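PDB 2XI9: ancillary protein 1 from Streptococcus pyogenes, which serves as a pilus-presented adhesin whose internal thioester bond is required for efficient interaction with host cells. Local coordinates for residues 246-251 with 281-286; 218-223 with 310-315; 242-247 with 274-279; 148-153 with 297-302. All coordinates share one frame; numbering follows the deposited sequence.

Contacts 1 and 3 lie along one helix pair, 238-253 with 274-288, in the thioester domain; their centres are about 8 Å apart, and Leu283 of contact 1 packs back onto Thr245 of contact 3. Contact 2 sets helix 209-222 on a sheet strand, with its centre about 11 Å from that of contact 1; the two meet where Val219 touches Ala248. Contact 4 lies within the same sheet, about 12 Å from contact 2 between centres, and backbone pairing of Gly313 with Asp299 and of Leu311 with Phe301 links them. Contacts 3 and 4 are the farthest apart, about 24 Å between centres, so the set runs from the helical pair to the curled sheet.

Contact 1 of 4, residues 246-251 with 281-286; sequences QLAIYY and KILVEY
The helical segments carrying Ala248 and Val284 run in broadly the same direction, their axes approaching to 9.0 Å at a signed crossing angle of -44°. Closest in the backbone are Ala248 and Val284 themselves, with CA atoms 5.7 Å apart, and the small methyl of Ala248 permits that approach. Ala248 CB meets two neighbours of the other helix, Val284 CG2 at 3.7 Å and Leu283 CB at 4.0 Å. One turn along, the Tyr251 side chain crosses Val284 at about a right angle, put there by CG anti to the backbone N (chi1 178°). Val284 splits its two methyls between these partners. CG2 sits between Ala248 CB and the root of the tyrosine, 3.8 Å from Tyr251 CG. CG1 lies over a face of the ring, 3.5 Å from the centroid of the Tyr251 ring and 22° off its normal, in a CH-pi contact. It is displaced toward the rim, so its tightest approach is the 3.3 Å from Val284 CG1 to Tyr251 CE1. Arg205 also engages Tyr251, through a cation-pi interaction and a hydrogen bond to its backbone O, while the phenol oxygen has a weak bond to Gln288. Val219 of helix 209-222 packs on Ala248 from a third side. The sign and size of the crossing are consistent with ridges-into-grooves packing, here within the helical part of the thioester domain.

Contact 2 of 4, residues 218-223 with 310-315; sequences KVIEKG and SLIGTQ
Ile220 packs against Ile312, Gly313 and Thr314 in a helix-on-sheet contact, which lays the C-terminal end of helix 209-222, part of the thioester domain, over the mixed sheet that contains strand 311-313. Along the strand segment, Ile312 is the first to touch. Its CG1 faces Ile220 CG1 at 4.2 Å, a loose meeting of two branched side chains, and Phe300 of the adjoining strand also lies against Ile312. At Gly313 the backbone takes over, since its carbonyl oxygen points into the isoleucine. Next, Thr314 offers its backbone and methyl: Ile220 CG2 stands 4.2 Å from Thr314 CA and 4.3 Å from Thr314 CG2. The polar groups of this threonine are turned to other partners, OG1 to Val157 O, N to the side chain of Gln156, and O to Arg225. Tyr159 of strand 155-160 borders Ile220, Ile312 and Thr314 alike, and Leu298 adds a further apolar neighbour to Ile220. The isoleucine can reach both ends of this short row because, with CG1 anti to its carbonyl carbon (chi1 -62°), CG1 is directed to Ile312 and CG2 to Thr314. CD1 joins them over Gly313 O, a buried acceptor that has no hydrogen-bonding partner in the model. It is met by carbon alone across the contact, with Ile220 CG2 and Ile220 CD1 each 3.9 Å from Gly313 O and Ile220 CG1 at 4.0 Å.

Contact 3 of 4, residues 242-247 with 274-279; sequences RAATQL and DSTLAV
Thr245 OG1 is gripped twice, by Leu241 O and by Tyr224 N, while the preceding residue, Ala244, meets Thr276. The Ala244 methyl nestles against the backbone of helix 274-288, with Ala244 CB 3.8 Å from Thr276 O, and this fits an axis separation of 8.8 Å. Flanking it are Thr276 CG2 and Val279 CG1, each 4.2 Å from Ala244 CB. Thr276 turns its methyl inward with CG2 anti to the backbone N, and its hydroxyl bonds instead to Asn273 OD1. A second apolar touch joins the leucines: Leu247 CD2 comes within 3.7 Å of Leu277 CD1, and the two side chains cross obliquely. The bond from CA to CB in Leu277 points away from the partner helix, but CG anti to the backbone N (chi1 179°) lets CD1 come back to make this contact. Leu263 of the short helix 260-263 touches both leucines, Ala243 rests on the loop residues Leu137, Tyr142 and Met272, and Arg242 extends toward Tyr147 and strand 155-160, which ties the -48° helix pair to the adjoining sheet.

Contact 4 of 4, residues 148-153 with 297-302; sequences AKNKNG and DLDFFI
Ala148 and Phe301 make the apolar half of this contact, a CH-pi interaction. The methyl of Ala148 stands over a face of the phenylalanine, with CB 3.7 Å from the centroid of the Phe301 ring and 15° off its normal. Its slight shift toward the rim brings Ala148 CB nearest to Phe301 CZ, at 3.6 Å. The ring is sent this way by placing CG anti to the carbonyl carbon (chi1 -53°). Val158 touches both residues, and His191 meets the ring of Phe301 with its plane tilted by about 25°.

The polar half is mediated by water. Asn150 OD1 and Asp299 OD2 are 4.3 Å apart, and water 1 spans the gap by donating to both acceptors, 2.7 Å to Asn150 OD1 and a longer 3.2 Å to Asp299 OD2. The buried Asp299 OD2 also takes bonds from Gln156 NE2, which reaches Asn150 OD1 too, and from His317, while Asp299 OD1 is held by His191 and Asn150 ND2 by Ser154 and Gln315.

Backbone bonding closes the type I beta turn, with Gly153 N 2.9 Å from Asn150 O. This turn joins strand 146-149 to strand 155-160. In the sheet, strands 155-160 and 311-313 lie between 146-149 and 299-303, yet the CA atoms of Ala148 and Phe301 are 8.1 Å apart, which implies that the sheet curls strongly on itself.

Contact 1 of 4, residues 246-251 with 281-286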
loop_
_atom_site.group_PDB
_atom_site.type_symbol
_atom_site.label_atom_id
_atom_site.label_comp_id
_atom_site.label_asym_id
_atom_site.label_seq_id
_atom_site.Cartn_x
_atom_site.Cartn_y
_atom_site.Cartn_z
ATOM N N GLN A 246 13.422 1.020 -5.555
ATOM C CA GLN A 246 12.268 0.500 -6.270
ATOM C C GLN A 246 12.458 -0.989 -6.587
ATOM O O GLN A 246 11.534 -1.790 -6.457
ATOM C CB GLN A 246 12.047 1.288 -7.570
ATOM C CG GLN A 246 10.834 0.817 -8.421
ATOM C CD GLN A 246 9.505 0.956 -7.716
ATOM O OE1 GLN A 246 8.890 2.012 -7.767
ATOM N NE2 GLN A 246 9.024 -0.129 -7.112
ATOM N N LEU A 247 13.645 -1.336 -7.050
ATOM C CA LEU A 247 13.930 -2.740 -7.419
ATOM C C LEU A 247 13.936 -3.638 -6.166
ATOM O O LEU A 247 13.502 -4.748 -6.224
ATOM C CB LEU A 247 15.249 -2.829 -8.193
ATOM C CG LEU A 247 15.692 -4.233 -8.625
ATOM C CD1 LEU A 247 14.626 -4.814 -9.543
ATOM C CD2 LEU A 247 17.117 -4.211 -9.283
ATOM N N ALA A 248 14.438 -3.129 -5.034
ATOM C CA ALA A 248 14.453 -3.857 -3.773
ATOM C C ALA A 248 13.020 -4.117 -3.292
ATOM O O ALA A 248 12.726 -5.177 -2.808
ATOM C CB ALA A 248 15.258 -3.097 -2.705
ATOM N N ILE A 249 12.122 -3.174 -3.525
ATOM C CA ILE A 249 10.705 -3.403 -3.235
ATOM C C ILE A 249 10.160 -4.537 -4.133
ATOM O O ILE A 249 9.530 -5.470 -3.630
ATOM C CB ILE A 249 9.874 -2.101 -3.392
ATOM C CG1 ILE A 249 10.215 -1.090 -2.272
ATOM C CG2 ILE A 249 8.341 -2.454 -3.511
ATOM C CD1 ILE A 249 9.851 -1.513 -0.844
ATOM N N TYR A 250 10.459 -4.474 -5.436
ATOM C CA TYR A 250 10.025 -5.501 -6.380
ATOM C C TYR A 250 10.585 -6.892 -6.049
ATOM O O TYR A 250 9.927 -7.888 -6.307
ATOM C CB TYR A 250 10.417 -5.129 -7.807
ATOM C CG TYR A 250 9.636 -4.000 -8.456
ATOM C CD1 TYR A 250 8.343 -3.656 -8.034
ATOM C CD2 TYR A 250 10.182 -3.291 -9.494
ATOM C CE1 TYR A 250 7.631 -2.657 -8.650
ATOM C CE2 TYR A 250 9.453 -2.274 -10.142
ATOM C CZ TYR A 250 8.187 -1.962 -9.700
ATOM O OH TYR A 250 7.462 -0.972 -10.328
ATOM N N TYR A 251 11.798 -6.937 -5.498
ATOM C CA TYR A 251 12.387 -8.158 -5.009
ATOM C C TYR A 251 11.440 -8.903 -4.058
ATOM O O TYR A 251 11.315 -10.116 -4.163
ATOM C CB TYR A 251 13.757 -7.879 -4.354
ATOM C CG TYR A 251 14.431 -9.120 -3.775
ATOM C CD1 TYR A 251 14.197 -9.524 -2.463
ATOM C CD2 TYR A 251 15.254 -9.907 -4.554
ATOM C CE1 TYR A 251 14.794 -10.673 -1.946
ATOM C CE2 TYR A 251 15.862 -11.054 -4.032
ATOM C CZ TYR A 251 15.621 -11.424 -2.735
ATOM O OH TYR A 251 16.207 -12.563 -2.226
ATOM N N LYS A 281 21.123 -4.834 -3.920
ATOM C CA LYS A 281 21.431 -6.085 -3.183
ATOM C C LYS A 281 21.689 -5.845 -1.670
ATOM O O LYS A 281 21.221 -6.622 -0.817
ATOM C CB LYS A 281 22.616 -6.827 -3.798
ATOM C CG LYS A 281 22.375 -7.443 -5.197
ATOM C CD LYS A 281 23.559 -8.379 -5.637
ATOM C CE LYS A 281 23.340 -8.944 -7.055
ATOM N NZ LYS A 281 24.563 -9.593 -7.604
ATOM N N ILE A 282 22.442 -4.793 -1.359
ATOM C CA ILE A 282 22.587 -4.318 0.044
ATOM C C ILE A 282 21.251 -4.034 0.737
ATOM O O ILE A 282 21.015 -4.507 1.828
ATOM C CB ILE A 282 23.515 -3.062 0.118
ATOM C CG1 ILE A 282 24.958 -3.495 -0.103
ATOM C CG2 ILE A 282 23.374 -2.347 1.498
ATOM C CD1 ILE A 282 25.892 -2.371 -0.652
ATOM N N LEU A 283 20.349 -3.316 0.070
ATOM C CA LEU A 283 19.047 -3.026 0.631
ATOM C C LEU A 283 18.285 -4.314 0.938
ATOM O O LEU A 283 17.741 -4.496 2.038
ATOM C CB LEU A 283 18.261 -2.124 -0.291
ATOM C CG LEU A 283 18.775 -0.692 -0.479
ATOM C CD1 LEU A 283 17.847 0.020 -1.512
ATOM C CD2 LEU A 283 18.877 0.060 0.836
ATOM N N VAL A 284 18.305 -5.246 -0.013
ATOM C CA VAL A 284 17.606 -6.477 0.171
ATOM C C VAL A 284 18.209 -7.303 1.312
ATOM O O VAL A 284 17.468 -7.903 2.127
ATOM C CB VAL A 284 17.589 -7.220 -1.192
ATOM C CG1 VAL A 284 17.242 -8.675 -1.012
ATOM C CG2 VAL A 284 16.591 -6.500 -2.126
ATOM N N GLU A 285 19.529 -7.346 1.372
ATOM C CA GLU A 285 20.228 -8.161 2.370
ATOM C C GLU A 285 20.041 -7.588 3.785
ATOM O O GLU A 285 19.824 -8.316 4.719
ATOM C CB GLU A 285 21.723 -8.305 2.020
ATOM C CG GLU A 285 21.983 -9.211 0.790
ATOM C CD GLU A 285 23.463 -9.228 0.361
ATOM O OE1 GLU A 285 24.338 -8.725 1.123
ATOM O OE2 GLU A 285 23.762 -9.776 -0.741
ATOM N N TYR A 286 20.023 -6.263 3.907
ATOM C CA TYR A 286 19.694 -5.627 5.156
ATOM C C TYR A 286 18.275 -6.017 5.551
ATOM O O TYR A 286 18.029 -6.526 6.644
ATOM C CB TYR A 286 19.838 -4.080 5.064
ATOM C CG TYR A 286 19.226 -3.402 6.262
ATOM C CD1 TYR A 286 19.753 -3.573 7.526
ATOM C CD2 TYR A 286 18.089 -2.644 6.138
ATOM C CE1 TYR A 286 19.158 -2.964 8.653
ATOM C CE2 TYR A 286 17.482 -2.038 7.258
ATOM C CZ TYR A 286 18.027 -2.190 8.492
ATOM O OH TYR A 286 17.411 -1.591 9.584
#

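Contact 2 of 4, residues 218-223 with 310-315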
loop_
_atom_site.group_PDB
_atom_site.type_symbol
_atom_site.label_atom_id
_atom_site.label_comp_id
_atom_site.label_asym_id
_atom_site.label_seq_id
_atom_site.Cartn_x
_atom_site.Cartn_y
_atom_site.Cartn_z
ATOM N N LYS A 218 12.112 -2.170 5.968
ATOM C CA LYS A 218 13.575 -2.044 6.024
ATOM C C LYS A 218 14.217 -1.543 4.723
ATOM O O LYS A 218 15.225 -0.831 4.769
ATOM C CB LYS A 218 14.225 -3.341 6.508
ATOM C CG LYS A 218 13.968 -3.570 8.043
ATOM C CD LYS A 218 14.258 -4.966 8.511
ATOM C CE LYS A 218 15.736 -5.168 8.723
ATOM N NZ LYS A 218 16.143 -6.615 8.997
ATOM N N VAL A 219 13.658 -1.929 3.586
ATOM C CA VAL A 219 14.042 -1.377 2.300
ATOM C C VAL A 219 13.813 0.144 2.307
ATOM O O VAL A 219 14.726 0.912 1.979
ATOM C CB VAL A 219 13.269 -2.044 1.122
ATOM C CG1 VAL A 219 13.493 -1.315 -0.218
ATOM C CG2 VAL A 219 13.677 -3.538 0.946
ATOM N N ILE A 220 12.611 0.557 2.695
ATOM C CA ILE A 220 12.297 1.996 2.749
ATOM C C ILE A 220 13.269 2.768 3.669
ATOM O O ILE A 220 13.784 3.802 3.288
ATOM C CB ILE A 220 10.872 2.259 3.166
ATOM C CG1 ILE A 220 9.880 1.683 2.171
ATOM C CG2 ILE A 220 10.651 3.808 3.343
ATOM C CD1 ILE A 220 9.954 2.246 0.769
ATOM N N GLU A 221 13.543 2.213 4.849
ATOM C CA GLU A 221 14.405 2.788 5.856
ATOM C C GLU A 221 15.799 3.087 5.351
ATOM O O GLU A 221 16.393 4.118 5.717
ATOM C CB GLU A 221 14.503 1.797 7.067
ATOM C CG GLU A 221 15.525 2.105 8.055
ATOM C CD GLU A 221 15.944 0.937 8.942
ATOM O OE1 GLU A 221 15.102 0.064 9.275
ATOM O OE2 GLU A 221 17.148 0.965 9.338
ATOM N N LYS A 222 16.376 2.164 4.597
ATOM C CA LYS A 222 17.784 2.343 4.163
ATOM C C LYS A 222 17.835 2.912 2.773
ATOM O O LYS A 222 18.888 3.305 2.315
ATOM C CB LYS A 222 18.608 1.033 4.213
ATOM C CG LYS A 222 19.223 0.703 5.517
ATOM C CD LYS A 222 20.247 1.702 5.970
ATOM C CE LYS A 222 21.273 1.086 6.919
ATOM N NZ LYS A 222 22.458 2.025 6.998
ATOM N N GLY A 223 16.691 2.985 2.117
ATOM C CA GLY A 223 16.586 3.503 0.787
ATOM C C GLY A 223 16.346 4.987 0.613
ATOM O O GLY A 223 16.572 5.806 1.525
ATOM N N SER A 310 -0.702 -0.398 -6.378
ATOM C CA SER A 310 -0.701 0.197 -5.062
ATOM C C SER A 310 0.712 0.753 -4.838
ATOM O O SER A 310 1.625 0.453 -5.608
ATOM C CB SER A 310 -1.077 -0.811 -3.979
ATOM O OG SER A 310 -2.452 -1.180 -4.077
ATOM N N LEU A 311 0.851 1.635 -3.848
ATOM C CA LEU A 311 2.070 2.405 -3.609
ATOM C C LEU A 311 2.441 2.422 -2.125
ATOM O O LEU A 311 1.603 2.756 -1.260
ATOM C CB LEU A 311 1.923 3.873 -4.092
ATOM C CG LEU A 311 1.336 4.034 -5.490
ATOM C CD1 LEU A 311 0.736 5.459 -5.692
ATOM C CD2 LEU A 311 2.340 3.599 -6.605
ATOM N N ILE A 312 3.697 2.086 -1.855
ATOM C CA ILE A 312 4.283 2.198 -0.550
ATOM C C ILE A 312 4.999 3.542 -0.383
ATOM O O ILE A 312 5.796 3.937 -1.204
ATOM C CB ILE A 312 5.260 1.008 -0.233
ATOM C CG1 ILE A 312 5.830 1.151 1.180
ATOM C CG2 ILE A 312 6.366 0.879 -1.285
ATOM C CD1 ILE A 312 4.759 1.000 2.323
ATOM N N GLY A 313 4.738 4.189 0.734
ATOM C CA GLY A 313 5.198 5.512 0.994
ATOM C C GLY A 313 6.500 5.554 1.740
ATOM O O GLY A 313 7.060 4.514 2.112
ATOM N N THR A 314 6.947 6.783 1.957
ATOM C CA THR A 314 8.218 7.097 2.615
ATOM C C THR A 314 8.065 7.978 3.840
ATOM O O THR A 314 9.076 8.287 4.504
ATOM C CB THR A 314 9.175 7.787 1.634
ATOM O OG1 THR A 314 8.546 8.955 1.081
ATOM C CG2 THR A 314 9.546 6.861 0.534
ATOM N N GLN A 315 6.833 8.386 4.155
ATOM C CA GLN A 315 6.529 9.284 5.272
ATOM C C GLN A 315 5.380 8.628 6.068
ATOM O O GLN A 315 4.873 7.600 5.650
ATOM C CB GLN A 315 6.125 10.684 4.774
ATOM C CG GLN A 315 7.249 11.400 3.912
ATOM C CD GLN A 315 6.762 12.692 3.240
ATOM O OE1 GLN A 315 5.636 13.129 3.461
ATOM N NE2 GLN A 315 7.634 13.320 2.424
#

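Contact 3 of 4, residues 242-247 with 274-279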
loop_
_atom_site.group_PDB
_atom_site.type_symbol
_atom_site.label_atom_id
_atom_site.label_comp_id
_atom_site.label_asym_id
_atom_site.label_seq_id
_atom_site.Cartn_x
_atom_site.Cartn_y
_atom_site.Cartn_z
ATOM N N ARG A 242 17.131 5.865 -5.644
ATOM C CA ARG A 242 15.692 5.716 -5.843
ATOM C C ARG A 242 15.371 4.430 -6.637
ATOM O O ARG A 242 14.499 3.662 -6.271
ATOM C CB ARG A 242 15.127 6.965 -6.532
ATOM C CG ARG A 242 13.598 7.070 -6.515
ATOM C CD ARG A 242 13.171 8.455 -6.923
ATOM N NE ARG A 242 11.720 8.636 -6.788
ATOM C CZ ARG A 242 11.110 9.798 -6.691
ATOM N NH1 ARG A 242 11.799 10.937 -6.713
ATOM N NH2 ARG A 242 9.784 9.810 -6.600
ATOM N N ALA A 243 16.069 4.221 -7.742
ATOM C CA ALA A 243 15.883 3.036 -8.543
ATOM C C ALA A 243 16.210 1.753 -7.776
ATOM O O ALA A 243 15.458 0.793 -7.853
ATOM C CB ALA A 243 16.690 3.101 -9.791
ATOM N N ALA A 244 17.325 1.751 -7.052
ATOM C CA ALA A 244 17.739 0.589 -6.286
ATOM C C ALA A 244 16.653 0.260 -5.278
ATOM O O ALA A 244 16.367 -0.905 -5.064
ATOM C CB ALA A 244 19.099 0.854 -5.600
ATOM N N THR A 245 16.065 1.304 -4.646
ATOM C CA THR A 245 14.973 1.161 -3.673
ATOM C C THR A 245 13.757 0.537 -4.362
ATOM O O THR A 245 13.128 -0.379 -3.814
ATOM C CB THR A 245 14.610 2.550 -2.938
ATOM O OG1 THR A 245 15.826 3.194 -2.457
ATOM C CG2 THR A 245 13.673 2.347 -1.772
ATOM N N GLN A 246 13.422 1.020 -5.555
ATOM C CA GLN A 246 12.268 0.500 -6.270
ATOM C C GLN A 246 12.458 -0.989 -6.587
ATOM O O GLN A 246 11.534 -1.790 -6.457
ATOM C CB GLN A 246 12.047 1.288 -7.570
ATOM C CG GLN A 246 10.834 0.817 -8.421
ATOM C CD GLN A 246 9.505 0.956 -7.716
ATOM O OE1 GLN A 246 8.890 2.012 -7.767
ATOM N NE2 GLN A 246 9.024 -0.129 -7.112
ATOM N N LEU A 247 13.645 -1.336 -7.050
ATOM C CA LEU A 247 13.930 -2.740 -7.419
ATOM C C LEU A 247 13.936 -3.638 -6.166
ATOM O O LEU A 247 13.502 -4.748 -6.224
ATOM C CB LEU A 247 15.249 -2.829 -8.193
ATOM C CG LEU A 247 15.692 -4.233 -8.625
ATOM C CD1 LEU A 247 14.626 -4.814 -9.543
ATOM C CD2 LEU A 247 17.117 -4.211 -9.283
ATOM N N ASP A 274 26.288 -1.665 -12.638
ATOM C CA ASP A 274 26.726 -2.663 -11.624
ATOM C C ASP A 274 26.729 -2.114 -10.186
ATOM O O ASP A 274 26.205 -2.764 -9.282
ATOM C CB ASP A 274 28.128 -3.180 -11.944
ATOM C CG ASP A 274 28.177 -4.084 -13.182
ATOM O OD1 ASP A 274 27.119 -4.552 -13.651
ATOM O OD2 ASP A 274 29.294 -4.334 -13.682
ATOM N N SER A 275 27.340 -0.943 -9.983
ATOM C CA SER A 275 27.339 -0.255 -8.665
ATOM C C SER A 275 25.954 -0.094 -8.069
ATOM O O SER A 275 25.778 -0.294 -6.877
ATOM C CB SER A 275 27.988 1.147 -8.751
ATOM O OG SER A 275 29.307 1.049 -9.197
ATOM N N THR A 276 24.975 0.305 -8.881
ATOM C CA THR A 276 23.610 0.527 -8.422
ATOM C C THR A 276 22.856 -0.760 -8.083
ATOM O O THR A 276 22.154 -0.851 -7.044
ATOM C CB THR A 276 22.819 1.431 -9.424
ATOM O OG1 THR A 276 23.534 2.672 -9.636
ATOM C CG2 THR A 276 21.467 1.711 -8.933
ATOM N N LEU A 277 23.038 -1.797 -8.900
ATOM C CA LEU A 277 22.478 -3.088 -8.572
ATOM C C LEU A 277 23.129 -3.649 -7.274
ATOM O O LEU A 277 22.482 -4.315 -6.462
ATOM C CB LEU A 277 22.652 -4.037 -9.785
ATOM C CG LEU A 277 22.132 -5.451 -9.572
ATOM C CD1 LEU A 277 20.629 -5.438 -9.303
ATOM C CD2 LEU A 277 22.513 -6.342 -10.779
ATOM N N ALA A 278 24.405 -3.365 -7.034
ATOM C CA ALA A 278 25.044 -3.859 -5.791
ATOM C C ALA A 278 24.351 -3.204 -4.572
ATOM O O ALA A 278 24.126 -3.844 -3.551
ATOM C CB ALA A 278 26.535 -3.592 -5.789
ATOM N N VAL A 279 23.990 -1.928 -4.688
ATOM C CA VAL A 279 23.252 -1.257 -3.614
ATOM C C VAL A 279 21.829 -1.817 -3.459
ATOM O O VAL A 279 21.330 -2.009 -2.327
ATOM C CB VAL A 279 23.266 0.266 -3.785
ATOM C CG1 VAL A 279 22.230 0.942 -2.842
ATOM C CG2 VAL A 279 24.674 0.789 -3.554
#

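Contact 4 of 4, residues 148-153 with 297-302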
loop_
_atom_site.group_PDB
_atom_site.type_symbol
_atom_site.label_atom_id
_atom_site.label_comp_id
_atom_site.label_asym_id
_atom_site.label_seq_id
_atom_site.Cartn_x
_atom_site.Cartn_y
_atom_site.Cartn_z
ATOM N N ALA A 148 3.040 10.579 -3.990
ATOM C CA ALA A 148 1.666 10.821 -3.528
ATOM C C ALA A 148 1.569 12.185 -2.887
ATOM O O ALA A 148 2.535 12.691 -2.293
ATOM C CB ALA A 148 1.160 9.704 -2.540
ATOM N N LYS A 149 0.384 12.758 -2.980
ATOM C CA LYS A 149 0.082 14.012 -2.345
ATOM C C LYS A 149 -0.423 13.780 -0.911
ATOM O O LYS A 149 -1.404 13.049 -0.683
ATOM C CB LYS A 149 -0.948 14.780 -3.160
ATOM C CG LYS A 149 -0.368 15.301 -4.485
ATOM C CD LYS A 149 -1.011 16.560 -4.910
ATOM C CE LYS A 149 -0.167 17.773 -4.542
ATOM N NZ LYS A 149 -1.013 18.994 -4.560
ATOM N N ASN A 150 0.255 14.398 0.058
ATOM C CA ASN A 150 -0.260 14.486 1.436
ATOM C C ASN A 150 -1.437 15.430 1.557
ATOM O O ASN A 150 -1.635 16.325 0.726
ATOM C CB ASN A 150 0.852 14.922 2.391
ATOM C CG ASN A 150 2.028 13.991 2.350
ATOM O OD1 ASN A 150 1.873 12.761 2.255
ATOM N ND2 ASN A 150 3.228 14.568 2.382
ATOM N N LYS A 151 -2.204 15.276 2.625
ATOM C CA LYS A 151 -3.377 16.095 2.809
ATOM C C LYS A 151 -3.082 17.603 2.715
ATOM O O LYS A 151 -3.853 18.330 2.104
ATOM C CB LYS A 151 -4.085 15.767 4.136
ATOM C CG LYS A 151 -5.427 16.457 4.297
ATOM C CD LYS A 151 -6.047 16.191 5.669
ATOM C CE LYS A 151 -7.366 16.934 5.846
ATOM N NZ LYS A 151 -7.812 16.901 7.283
ATOM N N ASN A 152 -1.966 18.078 3.278
ATOM C CA ASN A 152 -1.693 19.523 3.269
ATOM C C ASN A 152 -1.104 20.045 1.949
ATOM O O ASN A 152 -0.778 21.231 1.850
ATOM C CB ASN A 152 -0.798 19.947 4.450
ATOM C CG ASN A 152 0.593 19.338 4.388
ATOM O OD1 ASN A 152 1.016 18.787 3.367
ATOM N ND2 ASN A 152 1.317 19.434 5.500
ATOM N N GLY A 153 -0.983 19.185 0.943
ATOM C CA GLY A 153 -0.496 19.624 -0.380
ATOM C C GLY A 153 0.970 19.354 -0.647
ATOM O O GLY A 153 1.447 19.566 -1.766
ATOM N N ASP A 297 5.739 3.164 11.324
ATOM C CA ASP A 297 4.640 2.989 10.386
ATOM C C ASP A 297 4.915 3.883 9.163
ATOM O O ASP A 297 5.617 4.897 9.307
ATOM C CB ASP A 297 3.298 3.361 11.055
ATOM C CG ASP A 297 2.699 2.225 11.875
ATOM O OD1 ASP A 297 2.364 1.164 11.282
ATOM O OD2 ASP A 297 2.547 2.407 13.094
ATOM N N LEU A 298 4.403 3.479 8.000
ATOM C CA LEU A 298 4.494 4.247 6.763
ATOM C C LEU A 298 3.138 4.375 6.108
ATOM O O LEU A 298 2.266 3.506 6.280
ATOM C CB LEU A 298 5.417 3.534 5.783
ATOM C CG LEU A 298 6.894 3.482 6.136
ATOM C CD1 LEU A 298 7.641 2.473 5.284
ATOM C CD2 LEU A 298 7.494 4.830 5.985
ATOM N N ASP A 299 2.977 5.433 5.328
ATOM C CA ASP A 299 1.808 5.589 4.489
ATOM C C ASP A 299 1.820 4.574 3.325
ATOM O O ASP A 299 2.866 4.177 2.833
ATOM C CB ASP A 299 1.740 6.990 3.887
ATOM C CG ASP A 299 1.608 8.100 4.951
ATOM O OD1 ASP A 299 1.051 7.873 6.072
ATOM O OD2 ASP A 299 2.022 9.241 4.632
ATOM N N PHE A 300 0.631 4.216 2.872
ATOM C CA PHE A 300 0.443 3.299 1.733
ATOM C C PHE A 300 -0.827 3.773 1.030
ATOM O O PHE A 300 -1.648 4.385 1.656
ATOM C CB PHE A 300 0.337 1.874 2.256
ATOM C CG PHE A 300 0.281 0.809 1.201
ATOM C CD1 PHE A 300 -0.927 0.333 0.730
ATOM C CD2 PHE A 300 1.449 0.226 0.737
ATOM C CE1 PHE A 300 -0.962 -0.699 -0.223
ATOM C CE2 PHE A 300 1.418 -0.751 -0.214
ATOM C CZ PHE A 300 0.192 -1.242 -0.690
ATOM N N PHE A 301 -0.962 3.471 -0.261
ATOM C CA PHE A 301 -2.012 4.000 -1.125
ATOM C C PHE A 301 -2.538 2.946 -2.081
ATOM O O PHE A 301 -1.780 2.274 -2.748
ATOM C CB PHE A 301 -1.449 5.199 -1.919
ATOM C CG PHE A 301 -0.810 6.277 -1.034
ATOM C CD1 PHE A 301 0.535 6.225 -0.701
ATOM C CD2 PHE A 301 -1.573 7.328 -0.546
ATOM C CE1 PHE A 301 1.098 7.172 0.100
ATOM C CE2 PHE A 301 -1.006 8.285 0.302
ATOM C CZ PHE A 301 0.326 8.221 0.595
ATOM N N ILE A 302 -3.855 2.830 -2.149
ATOM C CA ILE A 302 -4.524 1.828 -2.975
ATOM C C ILE A 302 -5.422 2.555 -3.966
ATOM O O ILE A 302 -6.198 3.432 -3.584
ATOM C CB ILE A 302 -5.427 0.884 -2.148
ATOM C CG1 ILE A 302 -4.649 0.285 -0.994
ATOM C CG2 ILE A 302 -6.053 -0.200 -3.011
ATOM C CD1 ILE A 302 -3.351 -0.040 -1.308
HETATM O O HOH W 1 -0.093 11.315 3.341
#